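Local coordinates for DyP-type peroxidase (Pleurotus ostreatus PC15, PDB 6FSK), which uses heme b to carry out peroxidase reactions and, as a dye-decolorizing peroxidase, probably oxidises dyes and Mn(II) with hydrogen peroxide, at residues Asp11-Tyr23 and Asn350-Pro362. The protein carries 1 engineered substitution. Sequence-based numbering, arbitrary orientation.
With HEM (protoporphyrin IX containing Fe), chain C.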
ATOM      1  N   ASP A  11      12.091   6.473   3.434  1.00 10.79           N
ATOM      2  CA  ASP A  11      11.002   5.845   2.702  1.00 11.00           C
ATOM      3  C   ASP A  11       9.681   6.491   2.941  1.00 11.80           C
ATOM      4  O   ASP A  11       8.776   6.266   2.098  1.00 12.11           O
ATOM      5  CB  ASP A  11      10.850   4.364   3.062  1.00 10.89           C
ATOM      6  CG  ASP A  11      10.179   3.524   1.938  1.00 12.56           C
ATOM      7  OD1 ASP A  11      10.473   3.810   0.735  1.00 13.10           O
ATOM      8  OD2 ASP A  11       9.496   2.545   2.294  1.00 11.96           O
ATOM      9  N   ILE A  12       9.512   7.270   4.015  1.00 10.97           N
ATOM     10  CA  ILE A  12       8.222   7.796   4.406  1.00 11.21           C
ATOM     11  C   ILE A  12       7.913   8.990   3.458  1.00 12.94           C
ATOM     12  O   ILE A  12       6.917   9.001   2.802  1.00 14.23           O
ATOM     13  CB  ILE A  12       8.183   8.219   5.897  1.00 11.33           C
ATOM     14  CG1 ILE A  12       8.557   7.092   6.834  1.00 11.21           C
ATOM     15  CG2 ILE A  12       6.864   8.805   6.242  1.00 11.96           C
ATOM     16  CD1 ILE A  12       8.973   7.535   8.181  1.00 11.55           C
ATOM     17  N   LEU A  13       8.739  10.042   3.500  1.00 13.48           N
ATOM     18  CA  LEU A  13       8.601  11.235   2.657  1.00 13.80           C
ATOM     19  C   LEU A  13       9.776  11.175   1.677  1.00 15.09           C
ATOM     20  O   LEU A  13      10.960  11.275   2.038  1.00 16.67           O
ATOM     21  CB  LEU A  13       8.625  12.516   3.461  1.00 15.42           C
ATOM     22  CG  LEU A  13       7.505  12.731   4.463  1.00 16.29           C
ATOM     23  CD1 LEU A  13       7.642  14.090   5.182  1.00 17.06           C
ATOM     24  CD2 LEU A  13       6.128  12.659   3.837  1.00 17.89           C
ATOM     25  N   GLY A  14       9.420  10.967   0.438  1.00 14.21           N
ATOM     26  CA  GLY A  14      10.347  10.735  -0.638  1.00 14.47           C
ATOM     27  C   GLY A  14      10.161   9.387  -1.236  1.00 15.29           C
ATOM     28  O   GLY A  14       9.676   9.219  -2.376  1.00 15.99           O
ATOM     29  N   GLY A  15      10.519   8.398  -0.446  1.00 13.49           N
ATOM     30  CA  GLY A  15      10.471   7.029  -0.934  1.00 12.96           C
ATOM     31  C   GLY A  15      11.855   6.554  -1.375  1.00 12.48           C
ATOM     32  O   GLY A  15      12.578   7.257  -2.177  1.00 14.38           O
ATOM     33  N   LEU A  16      12.269   5.362  -0.939  1.00 12.65           N
ATOM     34  CA  LEU A  16      13.541   4.808  -1.440  1.00 12.94           C
ATOM     35  C   LEU A  16      13.442   4.452  -2.893  1.00 13.39           C
ATOM     36  O   LEU A  16      12.521   3.695  -3.276  1.00 13.44           O
ATOM     37  CB  LEU A  16      13.943   3.565  -0.648  1.00 14.13           C
ATOM     38  CG  LEU A  16      13.928   3.722   0.875  1.00 15.11           C
ATOM     39  CD1 LEU A  16      14.272   2.404   1.538  1.00 17.09           C
ATOM     40  CD2 LEU A  16      14.834   4.811   1.379  1.00 16.05           C
ATOM     41  N   PRO A  17      14.362   4.958  -3.755  1.00 13.36           N
ATOM     42  CA  PRO A  17      14.292   4.596  -5.133  1.00 12.71           C
ATOM     43  C   PRO A  17      14.784   3.157  -5.303  1.00 13.89           C
ATOM     44  O   PRO A  17      15.673   2.690  -4.570  1.00 14.69           O
ATOM     45  CB  PRO A  17      15.272   5.560  -5.816  1.00 14.30           C
ATOM     46  CG  PRO A  17      16.198   5.929  -4.793  1.00 15.10           C
ATOM     47  CD  PRO A  17      15.438   5.926  -3.482  1.00 15.17           C
ATOM     48  N   LYS A  18      14.145   2.452  -6.228  1.00 13.66           N
ATOM     49  CA  LYS A  18      14.487   1.030  -6.375  1.00 13.30           C
ATOM     50  C   LYS A  18      14.110   0.406  -7.691  1.00 12.87           C
ATOM     51  O   LYS A  18      13.039   0.702  -8.279  1.00 14.97           O
ATOM     52  CB  LYS A  18      13.743   0.300  -5.264  1.00 12.86           C
ATOM     53  CG  LYS A  18      12.218   0.561  -5.267  1.00 13.32           C
ATOM     54  CD  LYS A  18      11.533   0.146  -3.956  1.00 13.40           C
ATOM     55  CE  LYS A  18      10.028   0.404  -3.911  1.00 13.47           C
ATOM     56  NZ  LYS A  18       9.515   0.268  -2.527  1.00 14.47           N
ATOM     57  N   ARG A  19      14.896  -0.581  -8.070  1.00 12.67           N
ATOM     58  CA  ARG A  19      14.518  -1.611  -8.988  1.00 14.97           C
ATOM     59  C   ARG A  19      14.280  -2.945  -8.262  1.00 13.90           C
ATOM     60  O   ARG A  19      13.569  -3.834  -8.785  1.00 12.66           O
ATOM     61  CB  ARG A  19      15.605  -1.766 -10.073  1.00 18.29           C
ATOM     62  CG  ARG A  19      15.597  -0.530 -10.994  1.00 24.10           C
ATOM     63  CD  ARG A  19      16.551  -0.629 -12.184  1.00 31.38           C
ATOM     64  NE  ARG A  19      16.389  -1.788 -13.060  1.00 39.45           N
ATOM     65  CZ  ARG A  19      16.962  -2.988 -12.900  1.00 50.46           C
ATOM     66  NH1 ARG A  19      17.763  -3.294 -11.871  1.00 51.65           N
ATOM     67  NH2 ARG A  19      16.708  -3.934 -13.792  1.00 57.21           N
ATOM     68  N   THR A  20      14.924  -3.094  -7.072  1.00 12.32           N
ATOM     69  CA  THR A  20      14.820  -4.301  -6.248  1.00 12.11           C
ATOM     70  C   THR A  20      14.892  -3.906  -4.787  1.00 11.41           C
ATOM     71  O   THR A  20      15.441  -2.856  -4.427  1.00 11.28           O
ATOM     72  CB  THR A  20      15.832  -5.375  -6.630  1.00 13.01           C
ATOM     73  OG1 THR A  20      15.599  -6.598  -5.937  1.00 13.13           O
ATOM     74  CG2 THR A  20      17.262  -4.896  -6.384  1.00 14.77           C
ATOM     75  N   GLU A  21      14.284  -4.707  -3.959  1.00 10.45           N
ATOM     76  CA  GLU A  21      14.193  -4.415  -2.523  1.00 11.56           C
ATOM     77  C   GLU A  21      14.101  -5.697  -1.742  1.00 11.70           C
ATOM     78  O   GLU A  21      13.284  -6.553  -2.071  1.00 12.46           O
ATOM     79  CB  GLU A  21      12.987  -3.472  -2.236  1.00 11.42           C
ATOM     80  CG  GLU A  21      12.913  -2.932  -0.832  1.00 12.24           C
ATOM     81  CD  GLU A  21      11.832  -1.866  -0.695  1.00 12.19           C
ATOM     82  OE1 GLU A  21      10.847  -1.971  -1.421  1.00 13.07           O
ATOM     83  OE2 GLU A  21      12.009  -0.962   0.199  1.00 12.87           O
ATOM     84  N   THR A  22      14.862  -5.802  -0.647  1.00 10.45           N
ATOM     85  CA  THR A  22      14.736  -6.891   0.281  1.00 11.10           C
ATOM     86  C   THR A  22      14.240  -6.417   1.635  1.00 10.33           C
ATOM     87  O   THR A  22      14.781  -5.474   2.217  1.00 11.72           O
ATOM     88  CB  THR A  22      16.045  -7.642   0.407  1.00 11.12           C
ATOM     89  OG1 THR A  22      16.333  -8.249  -0.865  1.00 12.42           O
ATOM     90  CG2 THR A  22      15.967  -8.702   1.469  1.00 13.17           C
ATOM     91  N   TYR A  23      13.234  -7.142   2.152  1.00  9.28           N
ATOM     92  CA  TYR A  23      12.694  -6.942   3.476  1.00 10.25           C
ATOM     93  C   TYR A  23      13.179  -8.089   4.376  1.00 10.88           C
ATOM     94  O   TYR A  23      12.836  -9.259   4.104  1.00 10.82           O
ATOM     95  CB  TYR A  23      11.192  -6.812   3.519  1.00  9.47           C
ATOM     96  CG  TYR A  23      10.615  -5.620   2.829  1.00 10.58           C
ATOM     97  CD1 TYR A  23      10.346  -5.638   1.480  1.00 11.78           C
ATOM     98  CD2 TYR A  23      10.307  -4.454   3.582  1.00 10.34           C
ATOM     99  CE1 TYR A  23       9.794  -4.530   0.826  1.00 12.51           C
ATOM    100  CE2 TYR A  23       9.798  -3.332   2.958  1.00 11.08           C
ATOM    101  CZ  TYR A  23       9.526  -3.376   1.586  1.00 10.95           C
ATOM    102  OH  TYR A  23       8.968  -2.206   1.005  1.00 13.23           O
ATOM    103  N   ASN A 350      -7.317  11.983   7.172  1.00 10.52           N
ATOM    104  CA  ASN A 350      -6.841  10.884   7.981  1.00 10.95           C
ATOM    105  C   ASN A 350      -7.036   9.531   7.367  1.00 10.84           C
ATOM    106  O   ASN A 350      -6.535   8.569   7.922  1.00 11.72           O
ATOM    107  CB  ASN A 350      -7.424  10.938   9.396  1.00 10.93           C
ATOM    108  CG  ASN A 350      -8.892  10.561   9.457  1.00 13.74           C
ATOM    109  OD1 ASN A 350      -9.634  10.570   8.460  1.00 14.82           O
ATOM    110  ND2 ASN A 350      -9.379  10.436  10.686  1.00 16.21           N
ATOM    111  N   ARG A 351      -7.633   9.422   6.222  1.00 10.89           N
ATOM    112  CA  ARG A 351      -7.765   8.154   5.511  1.00 10.93           C
ATOM    113  C   ARG A 351      -6.710   8.033   4.453  1.00 10.87           C
ATOM    114  O   ARG A 351      -6.625   6.989   3.816  1.00 11.02           O
ATOM    115  CB  ARG A 351      -9.106   8.115   4.841  1.00 10.90           C
ATOM    116  CG  ARG A 351     -10.290   8.412   5.781  1.00 11.63           C
ATOM    117  CD  ARG A 351     -10.560   7.264   6.666  1.00 14.72           C
ATOM    118  NE  ARG A 351     -11.701   7.579   7.540  1.00 16.16           N
ATOM    119  CZ  ARG A 351     -11.798   7.257   8.813  1.00 14.62           C
ATOM    120  NH1 ARG A 351     -10.773   6.730   9.458  1.00 14.44           N
ATOM    121  NH2 ARG A 351     -12.902   7.531   9.468  1.00 17.92           N
ATOM    122  N   ARG A 352      -5.847   9.024   4.289  1.00 10.47           N
ATOM    123  CA  ARG A 352      -4.864   8.991   3.220  1.00  9.01           C
ATOM    124  C   ARG A 352      -3.670   8.160   3.646  1.00  9.83           C
ATOM    125  O   ARG A 352      -3.299   8.114   4.828  1.00  9.45           O
ATOM    126  CB  ARG A 352      -4.412  10.419   2.813  1.00 10.15           C
ATOM    127  CG  ARG A 352      -5.594  11.263   2.384  1.00 10.06           C
ATOM    128  CD  ARG A 352      -6.390  10.757   1.242  1.00  9.08           C
ATOM    129  NE  ARG A 352      -5.597  10.514   0.019  1.00  9.72           N
ATOM    130  CZ  ARG A 352      -5.275  11.403  -0.871  1.00 10.60           C
ATOM    131  NH1 ARG A 352      -5.579  12.728  -0.702  1.00 12.92           N
ATOM    132  NH2 ARG A 352      -4.564  11.041  -1.912  1.00 11.58           N
ATOM    133  N   ILE A 353      -3.045   7.528   2.643  1.00  9.04           N
ATOM    134  CA  ILE A 353      -1.848   6.730   2.836  1.00  9.05           C
ATOM    135  C   ILE A 353      -0.882   6.968   1.745  1.00  8.82           C
ATOM    136  O   ILE A 353      -1.257   7.304   0.611  1.00  9.90           O
ATOM    137  CB  ILE A 353      -2.186   5.189   2.917  1.00  8.98           C
ATOM    138  CG1 ILE A 353      -2.854   4.700   1.597  1.00  9.53           C
ATOM    139  CG2 ILE A 353      -3.033   4.871   4.112  1.00 10.14           C
ATOM    140  CD1 ILE A 353      -3.030   3.194   1.568  1.00  8.79           C
ATOM    141  N   ILE A 354       0.421   6.803   2.089  1.00  9.02           N
ATOM    142  CA  ILE A 354       1.444   6.875   1.094  1.00  9.36           C
ATOM    143  C   ILE A 354       1.883   5.448   0.839  1.00  9.13           C
ATOM    144  O   ILE A 354       2.361   4.791   1.735  1.00 10.51           O
ATOM    145  CB  ILE A 354       2.656   7.742   1.520  1.00 10.74           C
ATOM    146  CG1 ILE A 354       2.239   9.213   1.597  1.00 11.92           C
ATOM    147  CG2 ILE A 354       3.799   7.534   0.580  1.00 12.69           C
ATOM    148  CD1 ILE A 354       3.336  10.058   2.223  1.00 13.21           C
ATOM    149  N   ARG A 355       1.805   5.008  -0.423  1.00  9.21           N
ATOM    150  CA  ARG A 355       2.180   3.612  -0.788  1.00  9.52           C
ATOM    151  C   ARG A 355       3.552   3.520  -1.385  1.00  9.86           C
ATOM    152  O   ARG A 355       3.989   4.392  -2.173  1.00 10.66           O
ATOM    153  CB  ARG A 355       1.192   3.060  -1.788  1.00 10.10           C
ATOM    154  CG  ARG A 355      -0.171   2.877  -1.222  1.00 11.26           C
ATOM    155  CD  ARG A 355      -1.249   2.661  -2.286  1.00 11.47           C
ATOM    156  NE  ARG A 355      -1.383   3.838  -3.161  1.00 11.68           N
ATOM    157  CZ  ARG A 355      -1.288   3.770  -4.485  1.00 10.23           C
ATOM    158  NH1 ARG A 355      -1.138   2.609  -5.140  1.00 10.15           N
ATOM    159  NH2 ARG A 355      -1.339   4.873  -5.164  1.00 10.44           N
ATOM    160  N   ARG A 356       4.296   2.484  -1.006  1.00 10.55           N
ATOM    161  CA  ARG A 356       5.654   2.262  -1.500  1.00 11.22           C
ATOM    162  C   ARG A 356       5.748   0.782  -2.004  1.00 13.45           C
ATOM    163  O   ARG A 356       6.760   0.138  -1.702  1.00 15.51           O
ATOM    164  CB  ARG A 356       6.718   2.542  -0.455  1.00 11.93           C
ATOM    165  CG  ARG A 356       6.684   3.897   0.137  1.00 11.64           C
ATOM    166  CD  ARG A 356       7.118   4.980  -0.843  1.00 12.42           C
ATOM    167  NE  ARG A 356       7.161   6.271  -0.213  1.00 12.82           N
ATOM    168  CZ  ARG A 356       6.860   7.446  -0.772  1.00 14.05           C
ATOM    169  NH1 ARG A 356       6.452   7.541  -1.998  1.00 14.96           N
ATOM    170  NH2 ARG A 356       6.975   8.566  -0.034  1.00 15.28           N
ATOM    171  N   GLY A 357       4.753   0.300  -2.722  1.00 14.92           N
ATOM    172  CA  GLY A 357       4.759  -1.112  -3.213  1.00 13.95           C
ATOM    173  C   GLY A 357       5.855  -1.424  -4.170  1.00 15.81           C
ATOM    174  O   GLY A 357       6.413  -0.536  -4.882  1.00 17.82           O
ATOM    175  N   ILE A 358       6.219  -2.677  -4.173  1.00 11.33           N
ATOM    176  CA  ILE A 358       7.039  -3.186  -5.244  1.00 10.05           C
ATOM    177  C   ILE A 358       6.483  -4.586  -5.582  1.00 10.58           C
ATOM    178  O   ILE A 358       6.096  -5.353  -4.704  1.00 10.36           O
ATOM    179  CB  ILE A 358       8.568  -3.261  -4.857  1.00 10.39           C
ATOM    180  CG1 ILE A 358       9.461  -3.590  -6.064  1.00 12.58           C
ATOM    181  CG2 ILE A 358       8.864  -4.184  -3.693  1.00 11.88           C
ATOM    182  CD1 ILE A 358      10.962  -3.424  -5.836  1.00 12.70           C
ATOM    183  N   GLN A 359       6.593  -4.932  -6.843  1.00  9.77           N
ATOM    184  CA  GLN A 359       6.152  -6.195  -7.304  1.00 10.19           C
ATOM    185  C   GLN A 359       7.104  -7.318  -6.864  1.00 10.31           C
ATOM    186  O   GLN A 359       8.246  -7.060  -6.511  1.00  9.81           O
ATOM    187  CB  GLN A 359       6.079  -6.206  -8.822  1.00 10.55           C
ATOM    188  CG  GLN A 359       5.303  -5.078  -9.531  1.00 11.39           C
ATOM    189  CD  GLN A 359       6.166  -3.906  -9.938  1.00 12.50           C
ATOM    190  OE1 GLN A 359       7.056  -3.515  -9.216  1.00 10.81           O
ATOM    191  NE2 GLN A 359       5.915  -3.371 -11.078  1.00 12.39           N
ATOM    192  N   PHE A 360       6.587  -8.565  -6.907  1.00  8.51           N
ATOM    193  CA  PHE A 360       7.488  -9.707  -6.810  1.00  9.41           C
ATOM    194  C   PHE A 360       7.089 -10.780  -7.781  1.00  8.64           C
ATOM    195  O   PHE A 360       5.902 -10.890  -8.144  1.00  9.37           O
ATOM    196  CB  PHE A 360       7.643 -10.244  -5.393  1.00  9.29           C
ATOM    197  CG  PHE A 360       6.431 -11.017  -4.912  1.00  8.98           C
ATOM    198  CD1 PHE A 360       5.361 -10.379  -4.305  1.00  8.75           C
ATOM    199  CD2 PHE A 360       6.368 -12.414  -5.058  1.00 10.45           C
ATOM    200  CE1 PHE A 360       4.261 -11.115  -3.833  1.00  9.75           C
ATOM    201  CE2 PHE A 360       5.275 -13.122  -4.579  1.00 10.73           C
ATOM    202  CZ  PHE A 360       4.251 -12.476  -3.957  1.00  9.85           C
ATOM    203  N   GLY A 361       8.069 -11.657  -8.102  1.00 10.05           N
ATOM    204  CA  GLY A 361       7.738 -12.795  -8.949  1.00 10.91           C
ATOM    205  C   GLY A 361       8.009 -12.673 -10.361  1.00 10.85           C
ATOM    206  O   GLY A 361       8.171 -11.565 -10.882  1.00 11.71           O
ATOM    207  N   PRO A 362       8.060 -13.821 -11.064  1.00 10.71           N
ATOM    208  CA  PRO A 362       8.291 -13.854 -12.489  1.00 11.37           C
ATOM    209  C   PRO A 362       7.065 -13.444 -13.328  1.00 11.89           C
ATOM    210  O   PRO A 362       5.948 -13.448 -12.850  1.00 12.38           O
ATOM    211  CB  PRO A 362       8.672 -15.326 -12.722  1.00 11.99           C
ATOM    212  CG  PRO A 362       7.819 -16.029 -11.758  1.00 11.25           C
ATOM    213  CD  PRO A 362       7.766 -15.151 -10.548  1.00 10.78           C
TER
HETATM  214  CHA HEM C 501      -4.427   2.697  -6.183  1.00  9.86           C
HETATM  215  CHB HEM C 501      -3.503  -1.835  -7.543  1.00  8.76           C
HETATM  216  CHC HEM C 501      -3.655  -3.183  -2.924  1.00  8.84           C
HETATM  217  CHD HEM C 501      -4.892   1.301  -1.568  1.00  8.61           C
HETATM  218  C1A HEM C 501      -4.152   1.596  -6.996  1.00  9.30           C
HETATM  219  C2A HEM C 501      -3.997   1.615  -8.417  1.00  9.75           C
HETATM  220  C3A HEM C 501      -3.692   0.366  -8.797  1.00  9.96           C
HETATM  221  C4A HEM C 501      -3.738  -0.440  -7.615  1.00  9.12           C
HETATM  222  CMA HEM C 501      -3.501  -0.120 -10.192  1.00 10.35           C
HETATM  223  CAA HEM C 501      -4.187   2.838  -9.299  1.00  9.79           C
HETATM  224  CBA HEM C 501      -2.954   3.668  -9.631  1.00 11.28           C
HETATM  225  CGA HEM C 501      -2.420   4.427  -8.445  1.00 12.05           C
HETATM  226  O1A HEM C 501      -2.994   5.441  -8.045  1.00 12.34           O
HETATM  227  O2A HEM C 501      -1.365   4.005  -7.908  1.00 13.22           O
HETATM  228  C1B HEM C 501      -3.462  -2.646  -6.406  1.00 10.33           C
HETATM  229  C2B HEM C 501      -3.141  -3.999  -6.364  1.00 10.51           C
HETATM  230  C3B HEM C 501      -3.138  -4.419  -5.071  1.00  8.52           C
HETATM  231  C4B HEM C 501      -3.514  -3.226  -4.299  1.00  8.47           C
HETATM  232  CMB HEM C 501      -2.879  -4.883  -7.557  1.00 11.73           C
HETATM  233  CAB HEM C 501      -2.896  -5.726  -4.420  1.00  9.00           C
HETATM  234  CBB HEM C 501      -2.212  -6.695  -4.988  1.00  8.64           C
HETATM  235  C1C HEM C 501      -4.078  -2.168  -2.123  1.00  8.59           C
HETATM  236  C2C HEM C 501      -4.345  -2.169  -0.747  1.00  9.24           C
HETATM  237  C3C HEM C 501      -4.724  -0.923  -0.340  1.00  9.19           C
HETATM  238  C4C HEM C 501      -4.625  -0.081  -1.508  1.00  7.88           C
HETATM  239  CMC HEM C 501      -4.194  -3.383   0.130  1.00 10.22           C
HETATM  240  CAC HEM C 501      -5.197  -0.381   0.963  1.00  8.70           C
HETATM  241  CBC HEM C 501      -5.820  -1.124   1.901  1.00  9.94           C
HETATM  242  C1D HEM C 501      -4.794   2.052  -2.742  1.00  8.40           C
HETATM  243  C2D HEM C 501      -4.916   3.541  -2.692  1.00  8.41           C
HETATM  244  C3D HEM C 501      -4.734   3.925  -4.013  1.00  8.91           C
HETATM  245  C4D HEM C 501      -4.592   2.696  -4.776  1.00  9.28           C
HETATM  246  CMD HEM C 501      -5.121   4.415  -1.520  1.00  8.16           C
HETATM  247  CAD HEM C 501      -4.815   5.332  -4.596  1.00  9.28           C
HETATM  248  CBD HEM C 501      -6.213   5.758  -4.916  1.00  9.78           C
HETATM  249  CGD HEM C 501      -6.267   7.197  -5.365  1.00  9.52           C
HETATM  250  O1D HEM C 501      -6.896   7.364  -6.439  1.00 10.65           O
HETATM  251  O2D HEM C 501      -5.645   8.053  -4.769  1.00 11.04           O
HETATM  252  NA  HEM C 501      -4.099   0.295  -6.492  1.00  9.36           N
HETATM  253  NB  HEM C 501      -3.769  -2.202  -5.163  1.00  8.58           N
HETATM  254  NC  HEM C 501      -4.389  -0.873  -2.605  1.00  8.57           N
HETATM  255  ND  HEM C 501      -4.682   1.612  -3.997  1.00  8.41           N
HETATM  256 FE   HEM C 501      -4.313  -0.293  -4.584  1.00  9.01          FE
HETATM  257  O   HOH W   1       6.569  11.347  -0.567  1.00 21.68           O
HETATM  258  O   HOH W   2       7.183  -2.498  -0.920  1.00 14.10           O
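R356 reaches into the turn D11-G15 and binds it through backbone carbonyls. Its NE donates to D11 O at 2.8 Å, nearly in line with the C=O bond, while NH2 reaches I12 O at 2.9 Å from above that carbonyl's plane. NH2 also donates to a water that accepts from G14 N. Arginine suits this place because one flat group serves several acceptors along its rim. The guanidinium is sandwiched, with G15 CA and G14 O over one face and I354 CG2 over the centre of the other. G15 presents only its CA, 3.5 Å from R356 NE, and its backbone angles (phi 99°, psi 132°) suit glycine. The D11 carboxylate runs alongside the aliphatic part of R356 without forming a salt bridge; its OD1 accepts from L16 N and its OD2 bonds Y385.

The long K18 chain lets one ammonium serve two acceptors: NZ sits above the carbonyl plane of R356 O (2.9 Å) and forms a salt bridge with E21 OE1 on its syn side (2.8 Å). A water connects R356 O to Y23 OH.

Among apolar contacts, branched I358, with CG1 anti to the backbone N (chi1 -171°), sends CD1 to the R19-T20 backbone and K18 CD while CG2 faces E21 OE1. L13 CD2 meets I354 CD1 at 4.1 Å. With neighbouring R355 gripping heme propionate O2A, the contact joins the two ferredoxin-like halves of the DyP fold beside the heme pocket.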